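Local coordinates for protein dnab-like replicative helicase (Bacillus phage SPP1, PDB 3BH0) that probably couples ATP hydrolysis to 5'-3' unwinding of double-stranded DNA, this chain being the ATPase domain of a DnaB-family replicative helicase, at residues Gly80-Ala85 with Met186-Gln191; Phe84-Ala89 with Lys113-Thr118; Asn100-Glu105 with Trp168-Gln173; Val294-Ile299 with Gly303-Leu308. One frame throughout, in Å; residues are numbered along the deposited sequence.

Interaction 1: residues Gly80-Ala85 with Met186-Gln191; sequences GKTAFA and MIDYLQ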
loop_
_atom_site.group_PDB
_atom_site.type_symbol
_atom_site.label_atom_id
_atom_site.label_comp_id
_atom_site.label_asym_id
_atom_site.label_seq_id
_atom_site.Cartn_x
_atom_site.Cartn_y
_atom_site.Cartn_z
ATOM N N GLY A 80 -8.480 -2.288 8.418
ATOM C CA GLY A 80 -7.961 -3.274 7.463
ATOM C C GLY A 80 -6.676 -2.912 6.717
ATOM O O GLY A 80 -6.271 -3.617 5.785
ATOM N N LYS A 81 -6.036 -1.832 7.166
ATOM C CA LYS A 81 -4.867 -1.188 6.535
ATOM C C LYS A 81 -3.728 -2.126 6.157
ATOM O O LYS A 81 -3.268 -2.109 5.019
ATOM C CB LYS A 81 -4.355 -0.096 7.482
ATOM C CG LYS A 81 -3.265 0.822 6.956
ATOM C CD LYS A 81 -3.166 2.078 7.835
ATOM C CE LYS A 81 -2.564 1.794 9.205
ATOM N NZ LYS A 81 -3.024 2.792 10.213
ATOM N N THR A 82 -3.274 -2.927 7.117
ATOM C CA THR A 82 -2.170 -3.870 6.886
ATOM C C THR A 82 -2.572 -4.975 5.909
ATOM O O THR A 82 -1.884 -5.216 4.913
ATOM C CB THR A 82 -1.644 -4.495 8.218
ATOM O OG1 THR A 82 -1.222 -3.448 9.101
ATOM C CG2 THR A 82 -0.448 -5.419 7.953
ATOM N N ALA A 83 -3.691 -5.628 6.213
ATOM C CA ALA A 83 -4.304 -6.633 5.359
ATOM C C ALA A 83 -4.477 -6.125 3.924
ATOM O O ALA A 83 -4.190 -6.838 2.974
ATOM C CB ALA A 83 -5.658 -7.063 5.948
ATOM N N PHE A 84 -4.938 -4.880 3.796
ATOM C CA PHE A 84 -5.169 -4.221 2.508
ATOM C C PHE A 84 -3.868 -3.955 1.750
ATOM O O PHE A 84 -3.784 -4.197 0.532
ATOM C CB PHE A 84 -5.937 -2.918 2.749
ATOM C CG PHE A 84 -6.157 -2.093 1.523
ATOM C CD1 PHE A 84 -7.188 -2.393 0.638
ATOM C CD2 PHE A 84 -5.375 -0.985 1.276
ATOM C CE1 PHE A 84 -7.410 -1.603 -0.493
ATOM C CE2 PHE A 84 -5.591 -0.195 0.150
ATOM C CZ PHE A 84 -6.612 -0.512 -0.732
ATOM N N ALA A 85 -2.863 -3.454 2.468
ATOM C CA ALA A 85 -1.544 -3.246 1.884
ATOM C C ALA A 85 -0.903 -4.567 1.435
ATOM O O ALA A 85 -0.398 -4.669 0.311
ATOM C CB ALA A 85 -0.641 -2.500 2.858
ATOM N N MET A 186 6.791 -0.262 -0.437
ATOM C CA MET A 186 5.721 -0.187 0.564
ATOM C C MET A 186 6.314 0.081 1.932
ATOM O O MET A 186 7.233 -0.618 2.363
ATOM C CB MET A 186 4.913 -1.483 0.637
ATOM C CG MET A 186 4.081 -1.814 -0.580
ATOM S SD MET A 186 2.613 -2.786 -0.133
ATOM C CE MET A 186 1.470 -1.472 0.300
ATOM N N ILE A 187 5.785 1.077 2.632
ATOM C CA ILE A 187 6.305 1.394 3.950
ATOM C C ILE A 187 5.270 1.151 5.062
ATOM O O ILE A 187 4.301 1.915 5.195
ATOM C CB ILE A 187 6.929 2.798 3.970
ATOM C CG1 ILE A 187 7.901 2.917 2.780
ATOM C CG2 ILE A 187 7.618 3.077 5.328
ATOM C CD1 ILE A 187 8.306 4.289 2.408
ATOM N N ASP A 188 5.454 0.073 5.842
ATOM C CA ASP A 188 4.549 -0.151 6.984
ATOM C C ASP A 188 4.767 0.890 8.024
ATOM O O ASP A 188 5.501 0.772 9.007
ATOM C CB ASP A 188 4.483 -1.551 7.589
ATOM C CG ASP A 188 3.269 -1.713 8.567
ATOM O OD1 ASP A 188 2.556 -0.710 8.879
ATOM O OD2 ASP A 188 3.034 -2.845 9.039
ATOM N N TYR A 189 4.057 1.937 7.664
ATOM C CA TYR A 189 3.734 3.134 8.356
ATOM C C TYR A 189 4.799 4.167 8.574
ATOM O O TYR A 189 5.838 3.929 9.183
ATOM C CB TYR A 189 2.531 2.981 9.315
ATOM C CG TYR A 189 2.663 3.240 10.777
ATOM C CD1 TYR A 189 2.546 4.534 11.279
ATOM C CD2 TYR A 189 2.760 2.179 11.679
ATOM C CE1 TYR A 189 2.603 4.775 12.639
ATOM C CE2 TYR A 189 2.806 2.411 13.051
ATOM C CZ TYR A 189 2.728 3.704 13.516
ATOM O OH TYR A 189 2.795 3.932 14.860
ATOM N N LEU A 190 4.484 5.300 7.953
ATOM C CA LEU A 190 5.353 6.406 7.697
ATOM C C LEU A 190 5.847 7.083 8.959
ATOM O O LEU A 190 6.998 7.492 9.016
ATOM C CB LEU A 190 4.618 7.409 6.792
ATOM C CG LEU A 190 5.226 8.769 6.415
ATOM C CD1 LEU A 190 4.806 9.106 4.997
ATOM C CD2 LEU A 190 4.816 9.885 7.380
ATOM N N GLN A 191 4.982 7.174 9.962
ATOM C CA GLN A 191 5.252 7.975 11.157
ATOM C C GLN A 191 6.191 7.268 12.122
ATOM O O GLN A 191 6.488 7.790 13.201
ATOM C CB GLN A 191 3.949 8.359 11.872
ATOM C CG GLN A 191 3.106 9.402 11.132
ATOM C CD GLN A 191 2.175 8.802 10.066
ATOM O OE1 GLN A 191 2.085 7.580 9.895
ATOM N NE2 GLN A 191 1.472 9.677 9.353
#

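Interaction 2: residues Phe84-Ala89 with Lys113-Thr118; sequences FALKQA and KRLIVT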
loop_
_atom_site.group_PDB
_atom_site.type_symbol
_atom_site.label_atom_id
_atom_site.label_comp_id
_atom_site.label_asym_id
_atom_site.label_seq_id
_atom_site.Cartn_x
_atom_site.Cartn_y
_atom_site.Cartn_z
ATOM N N PHE A 84 -4.938 -4.880 3.796
ATOM C CA PHE A 84 -5.169 -4.221 2.508
ATOM C C PHE A 84 -3.868 -3.955 1.750
ATOM O O PHE A 84 -3.784 -4.197 0.532
ATOM C CB PHE A 84 -5.937 -2.918 2.749
ATOM C CG PHE A 84 -6.157 -2.093 1.523
ATOM C CD1 PHE A 84 -7.188 -2.393 0.638
ATOM C CD2 PHE A 84 -5.375 -0.985 1.276
ATOM C CE1 PHE A 84 -7.410 -1.603 -0.493
ATOM C CE2 PHE A 84 -5.591 -0.195 0.150
ATOM C CZ PHE A 84 -6.612 -0.512 -0.732
ATOM N N ALA A 85 -2.863 -3.454 2.468
ATOM C CA ALA A 85 -1.544 -3.246 1.884
ATOM C C ALA A 85 -0.903 -4.567 1.435
ATOM O O ALA A 85 -0.398 -4.669 0.311
ATOM C CB ALA A 85 -0.641 -2.500 2.858
ATOM N N LEU A 86 -0.936 -5.583 2.296
ATOM C CA LEU A 86 -0.343 -6.879 1.926
ATOM C C LEU A 86 -1.084 -7.509 0.762
ATOM O O LEU A 86 -0.481 -8.140 -0.099
ATOM C CB LEU A 86 -0.234 -7.847 3.116
ATOM C CG LEU A 86 0.793 -7.470 4.201
ATOM C CD1 LEU A 86 0.552 -8.243 5.458
ATOM C CD2 LEU A 86 2.248 -7.627 3.764
ATOM N N LYS A 87 -2.392 -7.300 0.718
ATOM C CA LYS A 87 -3.198 -7.829 -0.371
ATOM C C LYS A 87 -2.636 -7.256 -1.671
ATOM O O LYS A 87 -2.192 -8.000 -2.540
ATOM C CB LYS A 87 -4.669 -7.496 -0.141
ATOM C CG LYS A 87 -5.620 -7.972 -1.211
ATOM C CD LYS A 87 -5.621 -9.474 -1.355
ATOM C CE LYS A 87 -6.436 -9.871 -2.578
ATOM N NZ LYS A 87 -6.583 -11.350 -2.623
ATOM N N GLN A 88 -2.608 -5.927 -1.751
ATOM C CA GLN A 88 -1.952 -5.188 -2.829
ATOM C C GLN A 88 -0.552 -5.683 -3.152
ATOM O O GLN A 88 -0.245 -5.936 -4.315
ATOM C CB GLN A 88 -1.903 -3.689 -2.523
ATOM C CG GLN A 88 -3.253 -3.023 -2.554
ATOM C CD GLN A 88 -3.196 -1.550 -2.902
ATOM O OE1 GLN A 88 -3.954 -0.748 -2.356
ATOM N NE2 GLN A 88 -2.305 -1.180 -3.812
ATOM N N ALA A 89 0.293 -5.828 -2.135
ATOM C CA ALA A 89 1.664 -6.277 -2.357
ATOM C C ALA A 89 1.705 -7.563 -3.176
ATOM O O ALA A 89 2.508 -7.698 -4.098
ATOM C CB ALA A 89 2.398 -6.461 -1.039
ATOM N N LYS A 113 3.578 -14.969 7.541
ATOM C CA LYS A 113 2.413 -15.745 7.999
ATOM C C LYS A 113 1.110 -15.151 7.478
ATOM O O LYS A 113 0.254 -15.886 6.997
ATOM C CB LYS A 113 2.388 -15.918 9.521
ATOM C CG LYS A 113 3.340 -17.015 10.019
ATOM C CD LYS A 113 3.368 -17.085 11.544
ATOM C CE LYS A 113 4.168 -18.289 12.068
ATOM N NZ LYS A 113 5.605 -17.975 12.265
ATOM N N ARG A 114 0.985 -13.823 7.521
ATOM C CA ARG A 114 -0.194 -13.174 6.941
ATOM C C ARG A 114 -0.336 -13.459 5.443
ATOM O O ARG A 114 -1.435 -13.730 4.949
ATOM C CB ARG A 114 -0.160 -11.668 7.145
ATOM C CG ARG A 114 -0.391 -11.193 8.530
ATOM C CD ARG A 114 -0.271 -9.695 8.500
ATOM N NE ARG A 114 -0.611 -9.089 9.774
ATOM C CZ ARG A 114 -1.670 -8.309 9.980
ATOM N NH1 ARG A 114 -2.514 -8.024 8.982
ATOM N NH2 ARG A 114 -1.872 -7.806 11.201
ATOM N N LEU A 115 0.778 -13.370 4.726
ATOM C CA LEU A 115 0.807 -13.670 3.294
ATOM C C LEU A 115 0.331 -15.097 2.996
ATOM O O LEU A 115 -0.479 -15.299 2.091
ATOM C CB LEU A 115 2.208 -13.431 2.721
ATOM C CG LEU A 115 2.641 -11.968 2.551
ATOM C CD1 LEU A 115 4.096 -11.883 2.137
ATOM C CD2 LEU A 115 1.738 -11.226 1.562
ATOM N N ILE A 116 0.840 -16.067 3.764
ATOM C CA ILE A 116 0.390 -17.464 3.713
ATOM C C ILE A 116 -1.108 -17.606 4.015
ATOM O O ILE A 116 -1.862 -18.137 3.207
ATOM C CB ILE A 116 1.212 -18.352 4.678
ATOM C CG1 ILE A 116 2.632 -18.561 4.141
ATOM C CG2 ILE A 116 0.522 -19.709 4.897
ATOM C CD1 ILE A 116 3.652 -18.889 5.210
ATOM N N VAL A 117 -1.529 -17.120 5.175
ATOM C CA VAL A 117 -2.932 -17.140 5.567
ATOM C C VAL A 117 -3.850 -16.626 4.455
ATOM O O VAL A 117 -4.854 -17.264 4.140
ATOM C CB VAL A 117 -3.149 -16.352 6.886
ATOM C CG1 VAL A 117 -4.616 -16.002 7.100
ATOM C CG2 VAL A 117 -2.598 -17.141 8.069
ATOM N N THR A 118 -3.498 -15.488 3.853
ATOM C CA THR A 118 -4.316 -14.904 2.783
ATOM C C THR A 118 -4.300 -15.724 1.482
ATOM O O THR A 118 -5.357 -15.949 0.869
ATOM C CB THR A 118 -3.939 -13.429 2.479
ATOM O OG1 THR A 118 -3.768 -12.707 3.706
ATOM C CG2 THR A 118 -5.031 -12.768 1.650
#

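Interaction 3: residues Asn100-Glu105 with Trp168-Gln173; sequences NLHSLE and WSKTRQ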
loop_
_atom_site.group_PDB
_atom_site.type_symbol
_atom_site.label_atom_id
_atom_site.label_comp_id
_atom_site.label_asym_id
_atom_site.label_seq_id
_atom_site.Cartn_x
_atom_site.Cartn_y
_atom_site.Cartn_z
ATOM N N ASN A 100 9.041 -4.123 -2.545
ATOM C CA ASN A 100 9.904 -3.974 -1.390
ATOM C C ASN A 100 9.052 -3.496 -0.222
ATOM O O ASN A 100 8.587 -2.357 -0.200
ATOM C CB ASN A 100 10.992 -2.936 -1.659
ATOM C CG ASN A 100 12.224 -3.507 -2.355
ATOM O OD1 ASN A 100 12.261 -4.672 -2.743
ATOM N ND2 ASN A 100 13.250 -2.667 -2.503
ATOM N N LEU A 101 8.840 -4.375 0.745
ATOM C CA LEU A 101 8.052 -4.028 1.915
ATOM C C LEU A 101 8.965 -3.659 3.065
ATOM O O LEU A 101 9.746 -4.485 3.542
ATOM C CB LEU A 101 7.113 -5.164 2.304
ATOM C CG LEU A 101 6.518 -5.100 3.714
ATOM C CD1 LEU A 101 5.625 -3.857 3.965
ATOM C CD2 LEU A 101 5.773 -6.406 4.027
ATOM N N HIS A 102 8.868 -2.407 3.493
ATOM C CA HIS A 102 9.633 -1.930 4.618
ATOM C C HIS A 102 8.725 -1.941 5.840
ATOM O O HIS A 102 7.861 -1.075 6.013
ATOM C CB HIS A 102 10.237 -0.562 4.321
ATOM C CG HIS A 102 11.316 -0.608 3.286
ATOM N ND1 HIS A 102 11.051 -0.703 1.935
ATOM C CD2 HIS A 102 12.665 -0.607 3.404
ATOM C CE1 HIS A 102 12.191 -0.759 1.267
ATOM N NE2 HIS A 102 13.183 -0.696 2.135
ATOM N N SER A 103 8.900 -2.979 6.659
ATOM C CA SER A 103 8.004 -3.219 7.771
ATOM C C SER A 103 8.677 -2.930 9.106
ATOM O O SER A 103 9.497 -3.690 9.601
ATOM C CB SER A 103 7.404 -4.622 7.692
ATOM O OG SER A 103 8.098 -5.536 8.485
ATOM N N LEU A 104 8.307 -1.786 9.658
ATOM C CA LEU A 104 8.961 -1.210 10.801
ATOM C C LEU A 104 8.240 -1.641 12.075
ATOM O O LEU A 104 8.796 -1.616 13.174
ATOM C CB LEU A 104 8.952 0.305 10.638
ATOM C CG LEU A 104 9.900 0.771 9.532
ATOM C CD1 LEU A 104 9.139 1.554 8.482
ATOM C CD2 LEU A 104 10.960 1.647 10.160
ATOM N N GLU A 105 6.998 -2.058 11.881
ATOM C CA GLU A 105 6.124 -2.508 12.938
ATOM C C GLU A 105 6.369 -4.002 13.238
ATOM O O GLU A 105 6.470 -4.393 14.394
ATOM C CB GLU A 105 4.673 -2.249 12.500
ATOM C CG GLU A 105 3.635 -2.484 13.564
ATOM C CD GLU A 105 3.233 -1.217 14.327
ATOM O OE1 GLU A 105 3.977 -0.795 15.263
ATOM O OE2 GLU A 105 2.145 -0.666 14.000
ATOM N N TRP A 168 16.087 4.609 0.494
ATOM C CA TRP A 168 16.705 5.042 -0.762
ATOM C C TRP A 168 17.758 4.050 -1.209
ATOM O O TRP A 168 17.727 3.544 -2.328
ATOM C CB TRP A 168 17.382 6.413 -0.569
ATOM C CG TRP A 168 17.632 7.135 -1.854
ATOM C CD1 TRP A 168 18.457 6.743 -2.870
ATOM C CD2 TRP A 168 17.039 8.372 -2.271
ATOM N NE1 TRP A 168 18.416 7.655 -3.893
ATOM C CE2 TRP A 168 17.549 8.666 -3.557
ATOM C CE3 TRP A 168 16.133 9.267 -1.679
ATOM C CZ2 TRP A 168 17.181 9.828 -4.273
ATOM C CZ3 TRP A 168 15.772 10.426 -2.383
ATOM C CH2 TRP A 168 16.298 10.693 -3.675
ATOM N N SER A 169 18.699 3.789 -0.311
ATOM C CA SER A 169 19.769 2.829 -0.543
ATOM C C SER A 169 19.272 1.453 -1.026
ATOM O O SER A 169 19.786 0.909 -2.007
ATOM C CB SER A 169 20.603 2.697 0.726
ATOM O OG SER A 169 21.706 1.843 0.506
ATOM N N LYS A 170 18.245 0.923 -0.356
ATOM C CA LYS A 170 17.699 -0.403 -0.664
ATOM C C LYS A 170 16.927 -0.454 -1.970
ATOM O O LYS A 170 16.965 -1.446 -2.685
ATOM C CB LYS A 170 16.829 -0.901 0.490
ATOM C CG LYS A 170 17.531 -0.867 1.840
ATOM C CD LYS A 170 18.611 -1.958 1.966
ATOM C CE LYS A 170 19.425 -1.736 3.214
ATOM N NZ LYS A 170 20.240 -2.928 3.583
ATOM N N THR A 171 16.208 0.614 -2.269
ATOM C CA THR A 171 15.451 0.709 -3.518
ATOM C C THR A 171 16.374 0.634 -4.746
ATOM O O THR A 171 16.080 -0.080 -5.705
ATOM C CB THR A 171 14.630 2.010 -3.549
ATOM O OG1 THR A 171 13.919 2.154 -2.311
ATOM C CG2 THR A 171 13.655 1.995 -4.696
ATOM N N ARG A 172 17.484 1.377 -4.699
ATOM C CA ARG A 172 18.502 1.358 -5.760
ATOM C C ARG A 172 19.106 -0.027 -5.890
ATOM O O ARG A 172 19.091 -0.637 -6.974
ATOM C CB ARG A 172 19.602 2.378 -5.463
ATOM C CG ARG A 172 19.108 3.814 -5.471
ATOM C CD ARG A 172 20.254 4.786 -5.502
ATOM N NE ARG A 172 21.110 4.556 -6.665
ATOM C CZ ARG A 172 22.439 4.619 -6.638
ATOM N NH1 ARG A 172 23.068 4.899 -5.507
ATOM N NH2 ARG A 172 23.134 4.395 -7.745
ATOM N N GLN A 173 19.618 -0.514 -4.763
ATOM C CA GLN A 173 20.091 -1.881 -4.600
ATOM C C GLN A 173 19.140 -2.914 -5.217
ATOM O O GLN A 173 19.595 -3.823 -5.894
ATOM C CB GLN A 173 20.334 -2.143 -3.106
ATOM C CG GLN A 173 21.129 -3.389 -2.800
ATOM C CD GLN A 173 21.281 -3.645 -1.310
ATOM O OE1 GLN A 173 21.632 -2.749 -0.534
ATOM N NE2 GLN A 173 21.031 -4.885 -0.904
#

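Interaction 4: residues Val294-Ile299 with Gly303-Leu308; sequences VSLAFI and GNFVNL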
loop_
_atom_site.group_PDB
_atom_site.type_symbol
_atom_site.label_atom_id
_atom_site.label_comp_id
_atom_site.label_asym_id
_atom_site.label_seq_id
_atom_site.Cartn_x
_atom_site.Cartn_y
_atom_site.Cartn_z
ATOM N N VAL A 294 -14.466 3.435 -3.390
ATOM C CA VAL A 294 -14.534 2.075 -3.914
ATOM C C VAL A 294 -14.761 1.092 -2.747
ATOM O O VAL A 294 -13.939 0.975 -1.848
ATOM C CB VAL A 294 -13.223 1.727 -4.683
ATOM C CG1 VAL A 294 -13.083 0.215 -4.912
ATOM C CG2 VAL A 294 -13.136 2.519 -6.010
ATOM N N SER A 295 -15.889 0.389 -2.766
ATOM C CA SER A 295 -16.217 -0.559 -1.713
ATOM C C SER A 295 -15.659 -1.930 -2.035
ATOM O O SER A 295 -15.618 -2.338 -3.193
ATOM C CB SER A 295 -17.728 -0.632 -1.512
ATOM O OG SER A 295 -18.262 0.657 -1.250
ATOM N N LEU A 296 -15.215 -2.630 -1.004
ATOM C CA LEU A 296 -14.725 -3.991 -1.144
ATOM C C LEU A 296 -15.279 -4.854 -0.021
ATOM O O LEU A 296 -15.499 -4.372 1.080
ATOM C CB LEU A 296 -13.194 -4.031 -1.070
ATOM C CG LEU A 296 -12.311 -3.278 -2.059
ATOM C CD1 LEU A 296 -10.873 -3.413 -1.592
ATOM C CD2 LEU A 296 -12.474 -3.843 -3.462
ATOM N N ALA A 297 -15.485 -6.132 -0.316
ATOM C CA ALA A 297 -15.885 -7.118 0.675
ATOM C C ALA A 297 -14.627 -7.580 1.384
ATOM O O ALA A 297 -13.687 -8.041 0.750
ATOM C CB ALA A 297 -16.599 -8.303 0.016
ATOM N N PHE A 298 -14.616 -7.448 2.703
ATOM C CA PHE A 298 -13.453 -7.774 3.487
ATOM C C PHE A 298 -13.685 -9.115 4.151
ATOM O O PHE A 298 -14.657 -9.279 4.891
ATOM C CB PHE A 298 -13.225 -6.676 4.524
ATOM C CG PHE A 298 -12.130 -6.971 5.498
ATOM C CD1 PHE A 298 -10.869 -7.380 5.058
ATOM C CD2 PHE A 298 -12.338 -6.797 6.862
ATOM C CE1 PHE A 298 -9.844 -7.628 5.962
ATOM C CE2 PHE A 298 -11.310 -7.041 7.781
ATOM C CZ PHE A 298 -10.063 -7.455 7.329
ATOM N N ILE A 299 -12.810 -10.075 3.869
ATOM C CA ILE A 299 -12.887 -11.383 4.514
ATOM C C ILE A 299 -11.913 -11.352 5.678
ATOM O O ILE A 299 -10.727 -11.678 5.537
ATOM C CB ILE A 299 -12.600 -12.588 3.544
ATOM C CG1 ILE A 299 -13.410 -12.489 2.240
ATOM C CG2 ILE A 299 -12.824 -13.938 4.250
ATOM C CD1 ILE A 299 -14.898 -12.140 2.391
ATOM N N GLY A 303 -7.879 -11.989 5.987
ATOM C CA GLY A 303 -7.239 -10.736 5.612
ATOM C C GLY A 303 -7.280 -10.549 4.111
ATOM O O GLY A 303 -6.341 -10.011 3.511
ATOM N N ASN A 304 -8.376 -11.009 3.512
ATOM C CA ASN A 304 -8.585 -10.914 2.078
ATOM C C ASN A 304 -9.676 -9.923 1.704
ATOM O O ASN A 304 -10.544 -9.608 2.512
ATOM C CB ASN A 304 -8.928 -12.278 1.510
ATOM C CG ASN A 304 -8.401 -12.466 0.120
ATOM O OD1 ASN A 304 -8.375 -11.530 -0.680
ATOM N ND2 ASN A 304 -7.966 -13.685 -0.182
ATOM N N PHE A 305 -9.609 -9.433 0.469
ATOM C CA PHE A 305 -10.549 -8.448 -0.041
ATOM C C PHE A 305 -11.096 -8.908 -1.389
ATOM O O PHE A 305 -10.346 -9.415 -2.250
ATOM C CB PHE A 305 -9.883 -7.087 -0.189
ATOM C CG PHE A 305 -9.409 -6.497 1.108
ATOM C CD1 PHE A 305 -10.115 -5.462 1.707
ATOM C CD2 PHE A 305 -8.251 -6.970 1.727
ATOM C CE1 PHE A 305 -9.673 -4.910 2.911
ATOM C CE2 PHE A 305 -7.820 -6.434 2.915
ATOM C CZ PHE A 305 -8.522 -5.400 3.507
ATOM N N VAL A 306 -12.404 -8.732 -1.555
ATOM C CA VAL A 306 -13.108 -9.174 -2.740
ATOM C C VAL A 306 -13.635 -7.962 -3.472
ATOM O O VAL A 306 -14.346 -7.134 -2.900
ATOM C CB VAL A 306 -14.273 -10.110 -2.382
ATOM C CG1 VAL A 306 -14.983 -10.619 -3.641
ATOM C CG2 VAL A 306 -13.766 -11.265 -1.546
ATOM N N ASN A 307 -13.258 -7.866 -4.744
ATOM C CA ASN A 307 -13.790 -6.866 -5.650
ATOM C C ASN A 307 -15.290 -6.953 -5.770
ATOM O O ASN A 307 -15.857 -8.035 -5.860
ATOM C CB ASN A 307 -13.162 -7.031 -7.026
ATOM C CG ASN A 307 -11.777 -6.466 -7.088
ATOM O OD1 ASN A 307 -11.586 -5.247 -6.996
ATOM N ND2 ASN A 307 -10.790 -7.342 -7.231
ATOM N N LEU A 308 -15.922 -5.792 -5.730
ATOM C CA LEU A 308 -17.332 -5.654 -6.015
ATOM C C LEU A 308 -17.503 -5.159 -7.469
ATOM O O LEU A 308 -16.563 -4.590 -8.052
ATOM C CB LEU A 308 -17.957 -4.688 -5.002
ATOM C CG LEU A 308 -18.642 -5.289 -3.765
ATOM C CD1 LEU A 308 -17.792 -6.299 -3.015
ATOM C CD2 LEU A 308 -19.129 -4.204 -2.818
#

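Interaction 1: residues Gly80-Ala85 with Met186-Gln191
Met186 reaches from its strand to the first turns of helix 81-93 and closes on Ala85. Its CB already heads toward the helix, and CG continues from there anti to the carbonyl carbon (chi1 -67°), beside the backbone N. The sulphur is the first atom to touch: SD lies 3.6 Å from Ala85 O and also packs against Ala89 CB, one turn further on. The chain then bends at its last torsion, chi3 86°, which brings the terminal methyl against Ala85. CE ends 3.5 Å from Ala85 CB, a methyl-to-methyl contact, with Ala85 O 3.7 Å from the same CE. Leu227 of the adjoining strand also touches Ala85, and Ile225 of that strand touches Met186, so the contact is thoroughly buried.

Two residues further on, the chemistry turns polar. The carboxylate of Asp188 approaches the hydroxyl of Thr82, but OD2 and OG1 stay 4.3 Å apart, too far for a direct bond. Lys81 NZ is hydrogen-bonded to Ala75 O and lies 6.7 Å from Asp188 OD1.

Gly80 sits at the N-cap position of the helix, and Lys81 and Thr82 open it, matching the Walker A pattern of a P-loop. With Asp188 at the end of a run of hydrophobic residues, the geometry is consistent with the Walker A and Walker B elements of a RecA-like ATPase core facing one another.

Interaction 2: residues Phe84-Ala89 with Lys113-Thr118
Leu86 lies between the helices: its CD1 rests 3.5 Å from Arg114 CD and 3.9 Å from Arg114 CB. The two helices pass with their short-segment axes 10.4 Å apart and their N-to-C directions at 73°, and the closest CA pair is Leu86 with Leu115. In Leu86, CG sits beside the backbone N and anti to the carbonyl carbon (chi1 -69°), which puts the branch toward helix 108-119. The leucine and Arg114 side chains cross at about a right angle. The arginine shaft is stretched out from CG to NE (chi3 174°) and carries the guanidinium beyond the leucine, where NH1 packs near Thr82.

Leu115 leaves its helix to one side, and its CD2 comes round to 4.2 Å from Leu86 CB, close to Leu86 O. Beside Leu86, Lys87 CD lies 4.5 Å from Thr118 CG2, one turn on from Leu115. The lysine's NZ goes elsewhere, to a hydrogen bond with Asn304 OD1, while Thr118 OG1 is close to both Arg114 O and Tyr302 O.

No hydrogen bond joins these segments. Their contact is mostly hydrocarbon, so shape and apolar packing, not directional bonds, hold the pair, leaving the guanidinium and the ammonium for partners outside it.

Interaction 3: residues Asn100-Glu105 with Trp168-Gln173
Asn100 and His102 on strand 98-103 face Lys170 and Thr171 on helix 164-176, which runs back almost antiparallel to the strand. The short-segment axes lie 10.4 Å apart at 158°, the spacing of a helix laid on a sheet, and the nearest CA atoms, of Asn100 and Thr171, are 7.6 Å apart. Strand alternation does the sorting: Asn100 and His102 point at the helix, while Leu101 turns to the other side of the sheet, where it meets Leu86.

The imidazole of His102 meets Lys170 edge-on. Its NE2 comes 4.0 Å from Lys170 CB, which sits at the ring edge and near the ring plane. The same ring stacks with that of Phe157. Lys170 begins by pointing at the strand; the bend at chi2 (-72°) leaves CB against the histidine and leads the amino end away. The Asn100 side chain points at the helix and lies beside the backbone of Lys170 and Thr171. Thr171 takes part through its backbone; its OG1 is hydrogen-bonded to Ile167 O within its own helix.

In the sheet, strand 98-103 lies between parallel strands 154-157 and 183-188, to which its backbone is hydrogen-bonded. Helix 164-176 is the connection from the one to the other, a beta-alpha-beta crossover that passes over the strand between them; Phe157 touches Lys170 and Val185 touches Thr171, while Trp168 turns to helix 202-220.

Interaction 4: residues Val294-Ile299 with Gly303-Leu308
Ala297 and Val306 form the hydrogen-bonded pair at the middle of an antiparallel beta hairpin that ends the sheet, closed at its turn by a G1 beta bulge. Both their N-H groups are used: Ala297 N to Val306 O at 3.0 Å and Val306 N to Ala297 O at 2.7 Å, each donor in the carbonyl plane. Nearer the turn, Ile299 N gives to Asn304 O (2.7 Å, N-H...O angle 162°). Ile299 O is the bulge acceptor, taking Asn304 N at 3.2 Å and a weak, bent bond from Gly303 N (117°); Gly303 takes the positive-phi position of this G1 bulge.

Phe305 N is engaged within its own strand, by Asn304 OD1 at 2.7 Å. The same oxygen accepts Lys87 NZ, which ties the hairpin to helix 81-93. Farther along, Asn307 ND2 bonds to Gly54 O. On its other side the inner strand is hydrogen-bonded through Leu296 and Phe298 to Val279 and Asn277, respectively.

Ala297, Val306, Ile299 and the CD1 of Leu308 pack on one face of the hairpin. On the other, Leu296 crosses Phe305 at about a right angle, and the two phenylalanine rings meet obliquely, planes at 34°, with Phe298 CD1 3.4 Å above the Phe305 ring, offset toward its rim.

Helix 81-93 is shared by interactions 1 and 2: one side meets strand 183-188, another meets helix 108-119, and Phe84 and Ala85 belong to both interactions. Interactions 1 and 3 are buried and lie on the parallel part of the sheet, where strands 98-103 and 183-188 are neighbours. Interaction 2 is partly buried, and interaction 4 is a surface contact at the sheet's far edge, about 27 Å from interaction 3 between centres. The chemistry follows place: side-chain packing without cross-segment hydrogen bonds in interactions 1 to 3, a backbone ladder in interaction 4. Phe305 nevertheless touches the P-loop region from that edge, its CZ lying 3.7 Å from Gly80 O.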